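Local coordinates for carboxylic ester hydrolase (Aspergillus niger, PDB 7K4O), which probably hydrolyses the ester bonds of tannins as a serine esterase, releasing gallic acid, at residues R89-N101 with M149-K163. Numbering follows the deposited sequence.
Sequences RWLSTGGGGYAIN and MFAYKAHRELSLIGK. With GDE (3,4,5-trihydroxybenzoic acid), chain J.
Trp90 meets helix 149-163 where Gly162 has no side chain: the six-membered end of the indole settles on bare backbone, with CH2 3.5 Å from Gly162 CA. Over the same face, Lys163 lays its CG on the five-membered ring as a CH-pi contact, 3.9 Å from the centroid, while its bent chain carries NZ off to the carbonyl of Glu202. CG of Trp90 stands anti to the backbone N (chi1 166°), which sends the indole to the helix; turned about its CB-CG bond, it brings NE1 forward along the strand to Ser92 OG, a bond of 2.9 Å with the nitrogen's partner tilted slightly from the ring plane. Leu158 CD1 meets the indole at its edge.

Ser92 OG also holds a water, 2.7 Å away, which donates to His155 O and lies in the plane of the imidazole beside ND1. The other ring nitrogen of His155, NE2, is engaged by Glu191, so the ring's rotation is well defined; its CE1 points edge-on at Thr93 O, 3.1 Å away. Further along, Ile100 stretches CD1 to Ala154 CB (3.6 Å), and the Phe150 edge backs the type II' turn Gly96–Ala99. Gly97 N in this turn donates to the carboxylate oxygen OAA of the bound 3,4,5-trihydroxybenzoic acid at 2.7 Å, nearly straight (170°). The strand and helix run nearly antiparallel, an alpha/beta-hydrolase packing whose strand-end loop is consistent with an oxyanion-hole loop.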
ATOM      1  N   ARG A  89     -20.130  -0.141 -13.570  1.00 18.69           N
ATOM      2  CA  ARG A  89     -18.923  -0.359 -12.767  1.00 18.42           C
ATOM      3  C   ARG A  89     -19.189   0.083 -11.335  1.00 19.11           C
ATOM      4  O   ARG A  89     -19.883   1.081 -11.106  1.00 19.46           O
ATOM      5  CB  ARG A  89     -17.716   0.362 -13.371  1.00 21.14           C
ATOM      6  CG  ARG A  89     -17.336  -0.161 -14.757  1.00 22.03           C
ATOM      7  CD  ARG A  89     -16.195   0.656 -15.399  1.00 21.60           C
ATOM      8  NE  ARG A  89     -15.951   0.149 -16.749  1.00 22.28           N
ATOM      9  CZ  ARG A  89     -15.871   0.886 -17.845  1.00 24.39           C
ATOM     10  NH1 ARG A  89     -15.923   2.203 -17.769  1.00 23.68           N
ATOM     11  NH2 ARG A  89     -15.787   0.275 -19.030  1.00 23.85           N
ATOM     12  N   TRP A  90     -18.508  -0.614 -10.428  1.00 19.50           N
ATOM     13  CA  TRP A  90     -18.412  -0.269  -8.991  1.00 19.60           C
ATOM     14  C   TRP A  90     -16.915  -0.143  -8.676  1.00 18.85           C
ATOM     15  O   TRP A  90     -16.153  -1.030  -9.087  1.00 18.85           O
ATOM     16  CB  TRP A  90     -19.080  -1.352  -8.124  1.00 19.20           C
ATOM     17  CG  TRP A  90     -18.723  -1.214  -6.679  1.00 16.32           C
ATOM     18  CD1 TRP A  90     -17.737  -1.880  -6.011  1.00 19.79           C
ATOM     19  CD2 TRP A  90     -19.283  -0.288  -5.731  1.00 17.62           C
ATOM     20  NE1 TRP A  90     -17.669  -1.447  -4.689  1.00 19.37           N
ATOM     21  CE2 TRP A  90     -18.584  -0.453  -4.508  1.00 19.67           C
ATOM     22  CE3 TRP A  90     -20.283   0.683  -5.791  1.00 18.92           C
ATOM     23  CZ2 TRP A  90     -18.873   0.286  -3.369  1.00 20.75           C
ATOM     24  CZ3 TRP A  90     -20.552   1.455  -4.673  1.00 21.25           C
ATOM     25  CH2 TRP A  90     -19.838   1.279  -3.474  1.00 22.10           C
ATOM     26  N   LEU A  91     -16.532   0.852  -7.905  1.00 18.75           N
ATOM     27  CA  LEU A  91     -15.174   0.958  -7.367  1.00 18.85           C
ATOM     28  C   LEU A  91     -15.243   1.122  -5.838  1.00 19.29           C
ATOM     29  O   LEU A  91     -15.749   2.166  -5.348  1.00 20.68           O
ATOM     30  CB  LEU A  91     -14.420   2.145  -7.966  1.00 18.76           C
ATOM     31  CG  LEU A  91     -13.000   2.276  -7.435  1.00 18.33           C
ATOM     32  CD1 LEU A  91     -12.155   1.132  -7.883  1.00 20.40           C
ATOM     33  CD2 LEU A  91     -12.352   3.616  -7.849  1.00 20.73           C
ATOM     34  N   SER A  92     -14.682   0.147  -5.131  1.00 19.98           N
ATOM     35  CA  SER A  92     -14.349   0.305  -3.694  1.00 20.11           C
ATOM     36  C   SER A  92     -13.012   1.041  -3.579  1.00 18.21           C
ATOM     37  O   SER A  92     -12.102   0.764  -4.314  1.00 18.87           O
ATOM     38  CB  SER A  92     -14.273  -1.070  -2.994  1.00 19.38           C
ATOM     39  OG  SER A  92     -15.549  -1.618  -2.763  1.00 20.85           O
ATOM     40  N   THR A  93     -12.875   1.895  -2.561  1.00 18.97           N
ATOM     41  CA  THR A  93     -11.659   2.653  -2.246  1.00 19.51           C
ATOM     42  C   THR A  93     -11.410   2.505  -0.744  1.00 19.20           C
ATOM     43  O   THR A  93     -12.342   2.193   0.002  1.00 20.76           O
ATOM     44  CB  THR A  93     -11.761   4.139  -2.627  1.00 20.89           C
ATOM     45  OG1 THR A  93     -12.713   4.757  -1.756  1.00 20.72           O
ATOM     46  CG2 THR A  93     -12.176   4.315  -4.078  1.00 21.20           C
ATOM     47  N   GLY A  94     -10.165   2.727  -0.390  1.00 20.09           N
ATOM     48  CA  GLY A  94      -9.664   2.454   0.961  1.00 19.59           C
ATOM     49  C   GLY A  94      -8.771   3.537   1.522  1.00 20.70           C
ATOM     50  O   GLY A  94      -8.778   4.701   1.042  1.00 22.25           O
ATOM     51  N   GLY A  95      -8.003   3.153   2.543  1.00 21.45           N
ATOM     52  CA  GLY A  95      -7.399   4.110   3.477  1.00 20.57           C
ATOM     53  C   GLY A  95      -5.889   4.292   3.336  1.00 20.43           C
ATOM     54  O   GLY A  95      -5.288   4.121   2.265  1.00 21.88           O
ATOM     55  N   GLY A  96      -5.283   4.608   4.478  1.00 22.16           N
ATOM     56  CA  GLY A  96      -3.886   5.072   4.584  1.00 23.44           C
ATOM     57  C   GLY A  96      -3.598   5.320   6.059  1.00 22.06           C
ATOM     58  O   GLY A  96      -4.486   5.864   6.756  1.00 22.46           O
ATOM     59  N   GLY A  97      -2.439   4.861   6.521  1.00 24.35           N
ATOM     60  CA  GLY A  97      -2.135   4.942   7.962  1.00 24.78           C
ATOM     61  C   GLY A  97      -3.124   4.065   8.709  1.00 22.48           C
ATOM     62  O   GLY A  97      -3.300   2.894   8.318  1.00 21.93           O
ATOM     63  N   TYR A  98      -3.751   4.591   9.753  1.00 21.73           N
ATOM     64  CA  TYR A  98      -4.822   3.861  10.464  1.00 22.00           C
ATOM     65  C   TYR A  98      -6.194   4.318   9.999  1.00 22.24           C
ATOM     66  O   TYR A  98      -7.166   3.959  10.640  1.00 23.48           O
ATOM     67  CB  TYR A  98      -4.635   3.986  11.985  1.00 23.50           C
ATOM     68  CG  TYR A  98      -3.603   3.039  12.546  1.00 23.09           C
ATOM     69  CD1 TYR A  98      -2.245   3.353  12.522  1.00 24.81           C
ATOM     70  CD2 TYR A  98      -3.968   1.783  13.003  1.00 22.63           C
ATOM     71  CE1 TYR A  98      -1.276   2.466  12.986  1.00 24.70           C
ATOM     72  CE2 TYR A  98      -3.013   0.890  13.476  1.00 22.56           C
ATOM     73  CZ  TYR A  98      -1.670   1.233  13.490  1.00 24.37           C
ATOM     74  OH  TYR A  98      -0.738   0.317  13.928  1.00 23.53           O
ATOM     75  N   ALA A  99      -6.280   5.057   8.898  1.00 22.09           N
ATOM     76  CA  ALA A  99      -7.556   5.449   8.267  1.00 20.92           C
ATOM     77  C   ALA A  99      -7.987   4.358   7.291  1.00 19.07           C
ATOM     78  O   ALA A  99      -7.139   3.711   6.693  1.00 22.37           O
ATOM     79  CB  ALA A  99      -7.452   6.771   7.519  1.00 23.71           C
ATOM     80  N   ILE A 100      -9.291   4.173   7.205  1.00 20.62           N
ATOM     81  CA  ILE A 100      -9.889   3.135   6.318  1.00 21.37           C
ATOM     82  C   ILE A 100     -10.475   3.824   5.072  1.00 21.11           C
ATOM     83  O   ILE A 100     -10.924   3.087   4.140  1.00 20.17           O
ATOM     84  CB  ILE A 100     -10.948   2.339   7.074  1.00 21.00           C
ATOM     85  CG1 ILE A 100     -11.260   1.035   6.339  1.00 20.47           C
ATOM     86  CG2 ILE A 100     -12.195   3.166   7.382  1.00 21.10           C
ATOM     87  CD1 ILE A 100     -12.090   0.075   7.162  1.00 24.64           C
ATOM     88  N   ASN A 101     -10.422   5.141   5.004  1.00 21.45           N
ATOM     89  CA  ASN A 101     -10.832   5.883   3.776  1.00 19.45           C
ATOM     90  C   ASN A 101      -9.776   6.950   3.480  1.00 22.40           C
ATOM     91  O   ASN A 101      -8.911   7.257   4.356  1.00 21.69           O
ATOM     92  CB  ASN A 101     -12.203   6.505   3.938  1.00 19.82           C
ATOM     93  CG  ASN A 101     -12.197   7.624   4.972  1.00 22.76           C
ATOM     94  OD1 ASN A 101     -11.755   8.738   4.666  1.00 22.72           O
ATOM     95  ND2 ASN A 101     -12.704   7.314   6.167  1.00 22.24           N
ATOM     96  N   MET A 149     -13.673  -4.773  11.951  1.00 19.68           N
ATOM     97  CA  MET A 149     -14.112  -3.828  10.903  1.00 19.33           C
ATOM     98  C   MET A 149     -12.888  -3.280  10.122  1.00 18.73           C
ATOM     99  O   MET A 149     -12.904  -3.296   8.879  1.00 18.58           O
ATOM    100  CB  MET A 149     -14.879  -2.691  11.551  1.00 19.64           C
ATOM    101  CG  MET A 149     -16.296  -3.075  11.932  1.00 20.97           C
ATOM    102  SD  MET A 149     -17.351  -3.412  10.468  1.00 20.94           S
ATOM    103  CE  MET A 149     -17.803  -1.720  10.076  1.00 21.33           C
ATOM    104  N   PHE A 150     -11.818  -2.875  10.795  1.00 18.88           N
ATOM    105  CA  PHE A 150     -10.600  -2.392  10.119  1.00 20.26           C
ATOM    106  C   PHE A 150      -9.953  -3.516   9.322  1.00 21.00           C
ATOM    107  O   PHE A 150      -9.521  -3.314   8.171  1.00 19.37           O
ATOM    108  CB  PHE A 150      -9.628  -1.826  11.156  1.00 20.10           C
ATOM    109  CG  PHE A 150      -8.386  -1.158  10.628  1.00 19.86           C
ATOM    110  CD1 PHE A 150      -8.454  -0.123   9.707  1.00 21.81           C
ATOM    111  CD2 PHE A 150      -7.139  -1.533  11.081  1.00 22.61           C
ATOM    112  CE1 PHE A 150      -7.307   0.516   9.270  1.00 22.02           C
ATOM    113  CE2 PHE A 150      -5.978  -0.922  10.605  1.00 24.86           C
ATOM    114  CZ  PHE A 150      -6.071   0.129   9.752  1.00 22.79           C
ATOM    115  N   ALA A 151      -9.854  -4.713   9.908  1.00 19.04           N
ATOM    116  CA  ALA A 151      -9.177  -5.870   9.303  1.00 19.51           C
ATOM    117  C   ALA A 151      -9.807  -6.207   7.953  1.00 20.26           C
ATOM    118  O   ALA A 151      -9.031  -6.371   7.011  1.00 19.81           O
ATOM    119  CB  ALA A 151      -9.191  -7.070  10.218  1.00 21.33           C
ATOM    120  N   TYR A 152     -11.116  -6.434   7.931  1.00 20.11           N
ATOM    121  CA  TYR A 152     -11.768  -6.917   6.691  1.00 19.76           C
ATOM    122  C   TYR A 152     -13.271  -6.720   6.676  1.00 21.14           C
ATOM    123  O   TYR A 152     -13.850  -6.801   5.575  1.00 19.54           O
ATOM    124  CB  TYR A 152     -11.434  -8.394   6.449  1.00 19.15           C
ATOM    125  CG  TYR A 152     -12.041  -9.375   7.417  1.00 20.10           C
ATOM    126  CD1 TYR A 152     -13.324  -9.856   7.241  1.00 22.09           C
ATOM    127  CD2 TYR A 152     -11.318  -9.840   8.532  1.00 21.11           C
ATOM    128  CE1 TYR A 152     -13.873 -10.784   8.125  1.00 25.11           C
ATOM    129  CE2 TYR A 152     -11.845 -10.777   9.405  1.00 23.12           C
ATOM    130  CZ  TYR A 152     -13.122 -11.248   9.201  1.00 27.31           C
ATOM    131  OH  TYR A 152     -13.671 -12.168  10.076  1.00 31.14           O
ATOM    132  N   LYS A 153     -13.934  -6.505   7.790  1.00 18.46           N
ATOM    133  CA  LYS A 153     -15.405  -6.612   7.753  1.00 19.28           C
ATOM    134  C   LYS A 153     -15.999  -5.360   7.111  1.00 19.25           C
ATOM    135  O   LYS A 153     -17.062  -5.464   6.423  1.00 19.58           O
ATOM    136  CB  LYS A 153     -15.973  -6.860   9.159  1.00 22.49           C
ATOM    137  CG  LYS A 153     -17.446  -7.169   9.195  1.00 27.94           C
ATOM    138  CD  LYS A 153     -17.891  -7.830  10.537  1.00 31.56           C
ATOM    139  CE  LYS A 153     -17.741  -6.890  11.721  1.00 31.03           C
ATOM    140  NZ  LYS A 153     -18.383  -7.450  12.935  1.00 29.26           N
ATOM    141  N   ALA A 154     -15.469  -4.181   7.368  1.00 18.87           N
ATOM    142  CA  ALA A 154     -16.035  -2.917   6.840  1.00 18.97           C
ATOM    143  C   ALA A 154     -16.019  -2.926   5.296  1.00 18.15           C
ATOM    144  O   ALA A 154     -17.017  -2.493   4.658  1.00 18.73           O
ATOM    145  CB  ALA A 154     -15.251  -1.711   7.345  1.00 19.56           C
ATOM    146  N   HIS A 155     -14.962  -3.427   4.701  1.00 18.76           N
ATOM    147  CA  HIS A 155     -14.891  -3.440   3.214  1.00 19.69           C
ATOM    148  C   HIS A 155     -15.851  -4.470   2.613  1.00 20.78           C
ATOM    149  O   HIS A 155     -16.465  -4.206   1.553  1.00 20.01           O
ATOM    150  CB  HIS A 155     -13.477  -3.667   2.735  1.00 19.69           C
ATOM    151  CG  HIS A 155     -12.727  -2.403   2.581  1.00 20.02           C
ATOM    152  ND1 HIS A 155     -13.079  -1.457   1.592  1.00 20.18           N
ATOM    153  CD2 HIS A 155     -11.730  -1.873   3.319  1.00 22.06           C
ATOM    154  CE1 HIS A 155     -12.288  -0.413   1.745  1.00 23.04           C
ATOM    155  NE2 HIS A 155     -11.431  -0.644   2.768  1.00 22.80           N
ATOM    156  N   ARG A 156     -16.046  -5.587   3.279  1.00 19.90           N
ATOM    157  CA  ARG A 156     -17.053  -6.579   2.844  1.00 20.94           C
ATOM    158  C   ARG A 156     -18.440  -5.928   2.815  1.00 19.56           C
ATOM    159  O   ARG A 156     -19.187  -6.094   1.815  1.00 20.33           O
ATOM    160  CB  ARG A 156     -16.982  -7.782   3.777  1.00 21.71           C
ATOM    161  CG  ARG A 156     -17.997  -8.860   3.491  1.00 23.76           C
ATOM    162  CD  ARG A 156     -17.930  -9.305   2.089  1.00 23.70           C
ATOM    163  NE  ARG A 156     -18.737 -10.533   1.957  1.00 24.78           N
ATOM    164  CZ  ARG A 156     -18.996 -11.099   0.774  1.00 27.04           C
ATOM    165  NH1 ARG A 156     -18.466 -10.629  -0.343  1.00 26.04           N
ATOM    166  NH2 ARG A 156     -19.728 -12.187   0.729  1.00 30.82           N
ATOM    167  N   GLU A 157     -18.805  -5.228   3.905  1.00 18.33           N
ATOM    168  CA  GLU A 157     -20.124  -4.577   4.030  1.00 19.89           C
ATOM    169  C   GLU A 157     -20.274  -3.478   2.963  1.00 20.18           C
ATOM    170  O   GLU A 157     -21.356  -3.378   2.356  1.00 20.35           O
ATOM    171  CB  GLU A 157     -20.283  -4.055   5.445  1.00 20.64           C
ATOM    172  CG  GLU A 157     -20.450  -5.160   6.480  1.00 21.86           C
ATOM    173  CD  GLU A 157     -20.300  -4.769   7.949  1.00 22.45           C
ATOM    174  OE1 GLU A 157     -20.106  -3.559   8.243  1.00 22.60           O
ATOM    175  OE2 GLU A 157     -20.402  -5.697   8.795  1.00 23.11           O
ATOM    176  N   LEU A 158     -19.243  -2.658   2.798  1.00 18.79           N
ATOM    177  CA  LEU A 158     -19.255  -1.578   1.787  1.00 19.38           C
ATOM    178  C   LEU A 158     -19.542  -2.182   0.407  1.00 18.94           C
ATOM    179  O   LEU A 158     -20.385  -1.636  -0.331  1.00 19.98           O
ATOM    180  CB  LEU A 158     -17.954  -0.785   1.810  1.00 20.54           C
ATOM    181  CG  LEU A 158     -17.695   0.176   0.623  1.00 20.74           C
ATOM    182  CD1 LEU A 158     -18.797   1.202   0.450  1.00 18.68           C
ATOM    183  CD2 LEU A 158     -16.324   0.794   0.746  1.00 21.40           C
ATOM    184  N   SER A 159     -18.827  -3.224   0.025  1.00 18.85           N
ATOM    185  CA  SER A 159     -19.055  -3.806  -1.320  1.00 20.38           C
ATOM    186  C   SER A 159     -20.466  -4.359  -1.411  1.00 20.27           C
ATOM    187  O   SER A 159     -21.157  -4.114  -2.452  1.00 19.98           O
ATOM    188  CB  SER A 159     -18.032  -4.846  -1.641  1.00 21.18           C
ATOM    189  OG  SER A 159     -16.763  -4.252  -1.784  1.00 23.73           O
ATOM    190  N   LEU A 160     -20.931  -5.122  -0.422  1.00 19.43           N
ATOM    191  CA  LEU A 160     -22.278  -5.736  -0.530  1.00 20.56           C
ATOM    192  C   LEU A 160     -23.326  -4.636  -0.646  1.00 21.89           C
ATOM    193  O   LEU A 160     -24.204  -4.724  -1.508  1.00 21.62           O
ATOM    194  CB  LEU A 160     -22.541  -6.620   0.673  1.00 22.52           C
ATOM    195  CG  LEU A 160     -21.763  -7.924   0.681  1.00 21.88           C
ATOM    196  CD1 LEU A 160     -21.846  -8.605   2.048  1.00 23.55           C
ATOM    197  CD2 LEU A 160     -22.311  -8.856  -0.382  1.00 25.46           C
ATOM    198  N   ILE A 161     -23.271  -3.632   0.223  1.00 19.53           N
ATOM    199  CA  ILE A 161     -24.301  -2.555   0.237  1.00 20.18           C
ATOM    200  C   ILE A 161     -24.181  -1.683  -1.025  1.00 21.29           C
ATOM    201  O   ILE A 161     -25.231  -1.392  -1.667  1.00 21.44           O
ATOM    202  CB  ILE A 161     -24.202  -1.714   1.507  1.00 20.51           C
ATOM    203  CG1 ILE A 161     -24.548  -2.552   2.712  1.00 21.79           C
ATOM    204  CG2 ILE A 161     -25.067  -0.482   1.378  1.00 23.01           C
ATOM    205  CD1 ILE A 161     -24.125  -1.905   4.026  1.00 23.60           C
ATOM    206  N   GLY A 162     -22.981  -1.262  -1.363  1.00 19.87           N
ATOM    207  CA  GLY A 162     -22.735  -0.347  -2.488  1.00 20.05           C
ATOM    208  C   GLY A 162     -23.107  -0.964  -3.820  1.00 20.22           C
ATOM    209  O   GLY A 162     -23.741  -0.310  -4.652  1.00 20.44           O
ATOM    210  N   LYS A 163     -22.762  -2.230  -4.016  1.00 20.78           N
ATOM    211  CA  LYS A 163     -23.106  -2.922  -5.281  1.00 21.97           C
ATOM    212  C   LYS A 163     -24.631  -3.040  -5.391  1.00 21.15           C
ATOM    213  O   LYS A 163     -25.142  -2.841  -6.487  1.00 21.67           O
ATOM    214  CB  LYS A 163     -22.397  -4.260  -5.410  1.00 20.19           C
ATOM    215  CG  LYS A 163     -20.896  -4.107  -5.597  1.00 20.99           C
ATOM    216  CD  LYS A 163     -20.103  -5.391  -5.373  1.00 23.63           C
ATOM    217  CE  LYS A 163     -20.481  -6.503  -6.309  1.00 24.21           C
ATOM    218  NZ  LYS A 163     -19.767  -7.765  -5.971  1.00 24.75           N
TER
HETATM  219  OAA GDE J 603      -0.845   3.552   4.783  0.99 26.88           O
HETATM  220  OAB GDE J 603       0.993   4.757   4.527  0.99 31.84           O
HETATM  221  OAC GDE J 603       0.501   0.244   8.485  0.96 23.14           O
HETATM  222  OAD GDE J 603       4.606   1.776   6.581  0.99 23.99           O
HETATM  223  OAE GDE J 603       3.308   0.202   8.309  0.90 22.20           O
HETATM  224  CAF GDE J 603       0.435   1.993   6.753  0.99 25.42           C
HETATM  225  CAG GDE J 603       2.530   2.779   5.778  0.95 24.79           C
HETATM  226  CAH GDE J 603       0.381   3.773   5.020  1.00 30.77           C
HETATM  227  CAI GDE J 603       1.150   1.109   7.575  1.00 24.04           C
HETATM  228  CAJ GDE J 603       3.257   1.913   6.635  0.99 25.67           C
HETATM  229  CAK GDE J 603       1.153   2.837   5.922  0.95 25.39           C
HETATM  230  CAL GDE J 603       2.569   1.088   7.484  0.94 24.98           C
HETATM  231  O   HOH W   1     -15.004  -2.434  -0.242  1.00 20.81           O